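Local atomic coordinates of uncharacterized protein (Proteus penneri, PDB entry 3RD4), a protein that is of unknown function but belongs to the DUF2500 family and folds as a small antiparallel beta-sheet protein that forms a four-chain assembly in the crystal. Residues E33-T45 with L52-I64. Sequence-based numbering, arbitrary orientation.
Sequences EITHYYQVTFRLT and LVLNIDKSSYQNI
Strand 34-44 pairs with the strand that carries Leu52 to Asn55 in an antiparallel hairpin, the N-to-C directions of the two segments 144° apart and so short of a straight antiparallel pair; Phe42 and Leu52 exchange backbone hydrogen bonds. Val40 N donates to Leu54 O (3.0 Å), while the return bond from Leu54 N to Val40 O is weak. Separately, Ile56 N reaches Tyr38 O. On one face Val40, Phe42, Leu52, Leu54 and Ile56 are buried. Val40 CG1 meets the end of Ile56, at CD1, and Leu54 CD1 approaches CD1 of the Phe42 ring at 3.9 Å, the two side chains crossing nearly at right angles. Ile64, carried back by the helix and the turn after it, sets its CD1 at the edge of that ring. Phe42 also touches Phe82 and Leu72, and Leu52 and Leu54 touch Met74, all of the same chain.

Tyr38 joins the strand to helix 58-61. Its ring lies alongside Lys58, whose CG sits over one face, 3.8 Å from the centroid, as a CH-pi contact. The trans chi1 of Tyr61 (178°) turns its ring back toward the strand; the two tyrosine rings meet obliquely, planes 48° apart. Asp57 is the N-cap of the helix, its OD1 accepting from both Ser60 N and Ser60 OG.

The other face is more polar: Thr41 OG1 and Gln39 OE1 both lie near Val53 CG1, and Asn55 OD1 lies 3.3 Å from Gln39 CB. The hairpin is thus two-faced, its apolar side packed into the core, while Leu52 and Val53 go on pairing in parallel with a strand of a second subunit.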
# COMPACT_ATOMS: atom_id res chain seq x y z
N GLU B 33 17.89 -2.62 -10.25
CA GLU B 33 18.23 -2.62 -8.84
C GLU B 33 17.05 -3.07 -7.97
O GLU B 33 15.88 -2.85 -8.30
CB GLU B 33 18.71 -1.22 -8.40
N ILE B 34 17.36 -3.73 -6.87
CA ILE B 34 16.35 -4.19 -5.94
C ILE B 34 16.72 -3.66 -4.55
O ILE B 34 17.89 -3.68 -4.16
CB ILE B 34 16.23 -5.73 -5.95
CG1 ILE B 34 15.69 -6.22 -4.61
CG2 ILE B 34 17.55 -6.35 -6.28
CD1 ILE B 34 15.66 -7.71 -4.47
N THR B 35 15.72 -3.18 -3.82
CA THR B 35 15.91 -2.59 -2.50
C THR B 35 15.45 -3.43 -1.35
O THR B 35 14.39 -4.06 -1.43
CB THR B 35 15.14 -1.29 -2.38
OG1 THR B 35 15.53 -0.40 -3.42
CG2 THR B 35 15.41 -0.65 -1.04
N HIS B 36 16.22 -3.42 -0.27
CA HIS B 36 15.87 -4.14 0.96
C HIS B 36 15.19 -3.18 1.93
O HIS B 36 15.55 -2.00 2.00
CB HIS B 36 17.11 -4.70 1.63
CG HIS B 36 17.51 -6.05 1.13
ND1 HIS B 36 17.95 -6.27 -0.16
CD2 HIS B 36 17.53 -7.25 1.75
CE1 HIS B 36 18.22 -7.55 -0.31
NE2 HIS B 36 17.97 -8.17 0.83
N TYR B 37 14.22 -3.69 2.68
CA TYR B 37 13.51 -2.86 3.64
C TYR B 37 13.34 -3.60 4.95
O TYR B 37 12.78 -4.70 4.99
CB TYR B 37 12.14 -2.47 3.08
CG TYR B 37 12.20 -1.56 1.86
CD1 TYR B 37 12.62 -0.24 1.97
CD2 TYR B 37 11.83 -2.04 0.60
CE1 TYR B 37 12.67 0.59 0.85
CE2 TYR B 37 11.88 -1.22 -0.52
CZ TYR B 37 12.30 0.09 -0.39
OH TYR B 37 12.35 0.92 -1.49
N TYR B 38 13.81 -3.00 6.02
CA TYR B 38 13.69 -3.61 7.33
C TYR B 38 12.64 -2.85 8.10
O TYR B 38 12.93 -1.84 8.74
CB TYR B 38 15.05 -3.52 8.01
CG TYR B 38 16.11 -4.15 7.16
CD1 TYR B 38 16.26 -5.54 7.12
CD2 TYR B 38 16.98 -3.38 6.40
CE1 TYR B 38 17.24 -6.14 6.35
CE2 TYR B 38 17.97 -3.97 5.62
CZ TYR B 38 18.10 -5.35 5.61
OH TYR B 38 19.09 -5.95 4.87
N GLN B 39 11.40 -3.31 8.03
CA GLN B 39 10.34 -2.60 8.73
C GLN B 39 9.88 -3.26 10.01
O GLN B 39 9.74 -4.48 10.08
CB GLN B 39 9.13 -2.39 7.83
CG GLN B 39 8.15 -3.53 7.90
CD GLN B 39 6.83 -3.19 7.27
OE1 GLN B 39 5.82 -3.77 7.62
NE2 GLN B 39 6.83 -2.25 6.34
N VAL B 40 9.64 -2.44 11.02
CA VAL B 40 9.14 -2.96 12.28
C VAL B 40 7.93 -2.13 12.67
O VAL B 40 7.90 -0.92 12.47
CB VAL B 40 10.24 -2.95 13.42
CG1 VAL B 40 11.23 -1.85 13.22
CG2 VAL B 40 9.58 -2.78 14.77
N THR B 41 6.90 -2.79 13.18
CA THR B 41 5.69 -2.10 13.58
C THR B 41 5.67 -1.78 15.08
O THR B 41 5.64 -2.69 15.92
CB THR B 41 4.44 -2.93 13.22
OG1 THR B 41 4.42 -3.17 11.81
CG2 THR B 41 3.18 -2.20 13.61
N PHE B 42 5.69 -0.49 15.41
CA PHE B 42 5.66 -0.04 16.80
C PHE B 42 4.25 0.40 17.16
O PHE B 42 3.60 1.10 16.39
CB PHE B 42 6.60 1.15 16.99
CG PHE B 42 8.04 0.84 16.72
CD1 PHE B 42 8.60 1.13 15.49
CD2 PHE B 42 8.82 0.24 17.69
CE1 PHE B 42 9.93 0.84 15.23
CE2 PHE B 42 10.15 -0.05 17.44
CZ PHE B 42 10.70 0.25 16.21
N ARG B 43 3.76 -0.01 18.33
CA ARG B 43 2.44 0.42 18.77
C ARG B 43 2.54 1.27 20.03
O ARG B 43 3.12 0.82 21.02
CB ARG B 43 1.54 -0.78 19.03
CG ARG B 43 0.20 -0.39 19.62
CD ARG B 43 -0.73 -1.59 19.71
NE ARG B 43 -1.13 -2.06 18.38
CZ ARG B 43 -1.04 -3.32 17.99
NH1 ARG B 43 -0.57 -4.25 18.81
NH2 ARG B 43 -1.41 -3.66 16.76
N LEU B 44 1.99 2.48 20.01
CA LEU B 44 2.03 3.37 21.18
C LEU B 44 1.44 2.66 22.39
O LEU B 44 0.31 2.16 22.36
CB LEU B 44 1.24 4.65 20.92
CG LEU B 44 2.02 5.87 20.41
CD1 LEU B 44 2.85 6.48 21.53
CD2 LEU B 44 2.89 5.45 19.26
N THR B 45 2.24 2.63 23.46
CA THR B 45 1.85 1.97 24.70
C THR B 45 1.00 2.91 25.57
O THR B 45 0.52 2.52 26.64
CB THR B 45 3.10 1.52 25.48
OG1 THR B 45 2.73 0.56 26.47
CG2 THR B 45 3.76 2.72 26.16
N LEU B 52 3.06 2.70 14.42
CA LEU B 52 4.08 3.27 13.55
C LEU B 52 4.69 2.11 12.79
O LEU B 52 5.14 1.12 13.38
CB LEU B 52 5.18 3.97 14.37
CG LEU B 52 4.94 5.39 14.89
CD1 LEU B 52 4.40 6.21 13.74
CD2 LEU B 52 3.96 5.43 16.04
N VAL B 53 4.68 2.19 11.47
CA VAL B 53 5.27 1.11 10.69
C VAL B 53 6.44 1.70 9.91
O VAL B 53 6.36 1.98 8.72
CB VAL B 53 4.24 0.47 9.74
CG1 VAL B 53 4.63 -0.98 9.47
CG2 VAL B 53 2.85 0.54 10.35
N LEU B 54 7.55 1.87 10.63
CA LEU B 54 8.76 2.45 10.07
C LEU B 54 9.74 1.47 9.43
O LEU B 54 9.79 0.29 9.80
CB LEU B 54 9.50 3.23 11.16
CG LEU B 54 8.64 3.76 12.31
CD1 LEU B 54 9.52 4.33 13.40
CD2 LEU B 54 7.69 4.82 11.78
N ASN B 55 10.50 1.98 8.47
CA ASN B 55 11.54 1.20 7.80
C ASN B 55 12.78 1.72 8.48
O ASN B 55 13.00 2.92 8.53
CB ASN B 55 11.58 1.50 6.31
CG ASN B 55 10.27 1.22 5.63
OD1 ASN B 55 9.70 0.13 5.77
ND2 ASN B 55 9.76 2.21 4.89
N ILE B 56 13.58 0.82 9.03
CA ILE B 56 14.77 1.23 9.75
C ILE B 56 15.99 0.54 9.16
O ILE B 56 15.85 -0.41 8.40
CB ILE B 56 14.64 0.87 11.25
CG1 ILE B 56 14.54 -0.64 11.42
CG2 ILE B 56 13.36 1.43 11.82
CD1 ILE B 56 14.45 -1.07 12.87
N ASP B 57 17.18 1.01 9.53
CA ASP B 57 18.43 0.42 9.05
C ASP B 57 18.57 -1.06 9.42
O ASP B 57 17.97 -1.54 10.39
CB ASP B 57 19.59 1.20 9.61
CG ASP B 57 19.48 1.36 11.10
OD1 ASP B 57 20.23 0.66 11.83
OD2 ASP B 57 18.61 2.18 11.52
N LYS B 58 19.40 -1.78 8.66
CA LYS B 58 19.58 -3.20 8.90
C LYS B 58 20.07 -3.52 10.29
O LYS B 58 19.51 -4.36 10.98
CB LYS B 58 20.54 -3.83 7.88
CG LYS B 58 20.53 -5.36 7.96
CD LYS B 58 21.26 -6.05 6.79
CE LYS B 58 22.76 -5.95 6.91
NZ LYS B 58 23.25 -6.57 8.18
N SER B 59 21.13 -2.83 10.70
CA SER B 59 21.70 -3.08 12.01
C SER B 59 20.72 -2.93 13.19
O SER B 59 20.78 -3.73 14.14
CB SER B 59 22.90 -2.18 12.21
OG SER B 59 23.50 -2.51 13.44
N SER B 60 19.84 -1.93 13.14
CA SER B 60 18.85 -1.74 14.21
C SER B 60 17.82 -2.87 14.19
O SER B 60 17.49 -3.46 15.22
CB SER B 60 18.12 -0.41 14.03
OG SER B 60 18.98 0.67 14.36
N TYR B 61 17.32 -3.16 12.99
CA TYR B 61 16.34 -4.22 12.78
C TYR B 61 16.81 -5.49 13.48
O TYR B 61 16.04 -6.16 14.17
CB TYR B 61 16.20 -4.46 11.27
CG TYR B 61 15.26 -5.57 10.87
CD1 TYR B 61 13.89 -5.35 10.78
CD2 TYR B 61 15.75 -6.85 10.58
CE1 TYR B 61 13.02 -6.38 10.42
CE2 TYR B 61 14.90 -7.88 10.22
CZ TYR B 61 13.53 -7.64 10.14
OH TYR B 61 12.68 -8.66 9.77
N GLN B 62 18.09 -5.80 13.31
CA GLN B 62 18.71 -6.99 13.89
C GLN B 62 18.70 -7.02 15.41
O GLN B 62 18.95 -8.07 16.01
CB GLN B 62 20.17 -7.08 13.45
CG GLN B 62 20.40 -7.06 11.94
CD GLN B 62 21.31 -8.18 11.49
OE1 GLN B 62 20.86 -9.32 11.34
NE2 GLN B 62 22.58 -7.87 11.28
N ASN B 63 18.43 -5.89 16.04
CA ASN B 63 18.43 -5.82 17.49
C ASN B 63 17.08 -5.49 18.08
O ASN B 63 16.99 -5.15 19.26
CB ASN B 63 19.46 -4.80 17.95
CG ASN B 63 20.85 -5.38 18.02
OD1 ASN B 63 21.10 -6.29 18.81
ND2 ASN B 63 21.75 -4.87 17.20
N ILE B 64 16.03 -5.59 17.27
CA ILE B 64 14.68 -5.29 17.74
C ILE B 64 13.77 -6.49 17.55
O ILE B 64 13.51 -6.92 16.43
CB ILE B 64 14.07 -4.09 16.99
CG1 ILE B 64 14.89 -2.84 17.28
CG2 ILE B 64 12.63 -3.88 17.41
CD1 ILE B 64 14.58 -1.69 16.35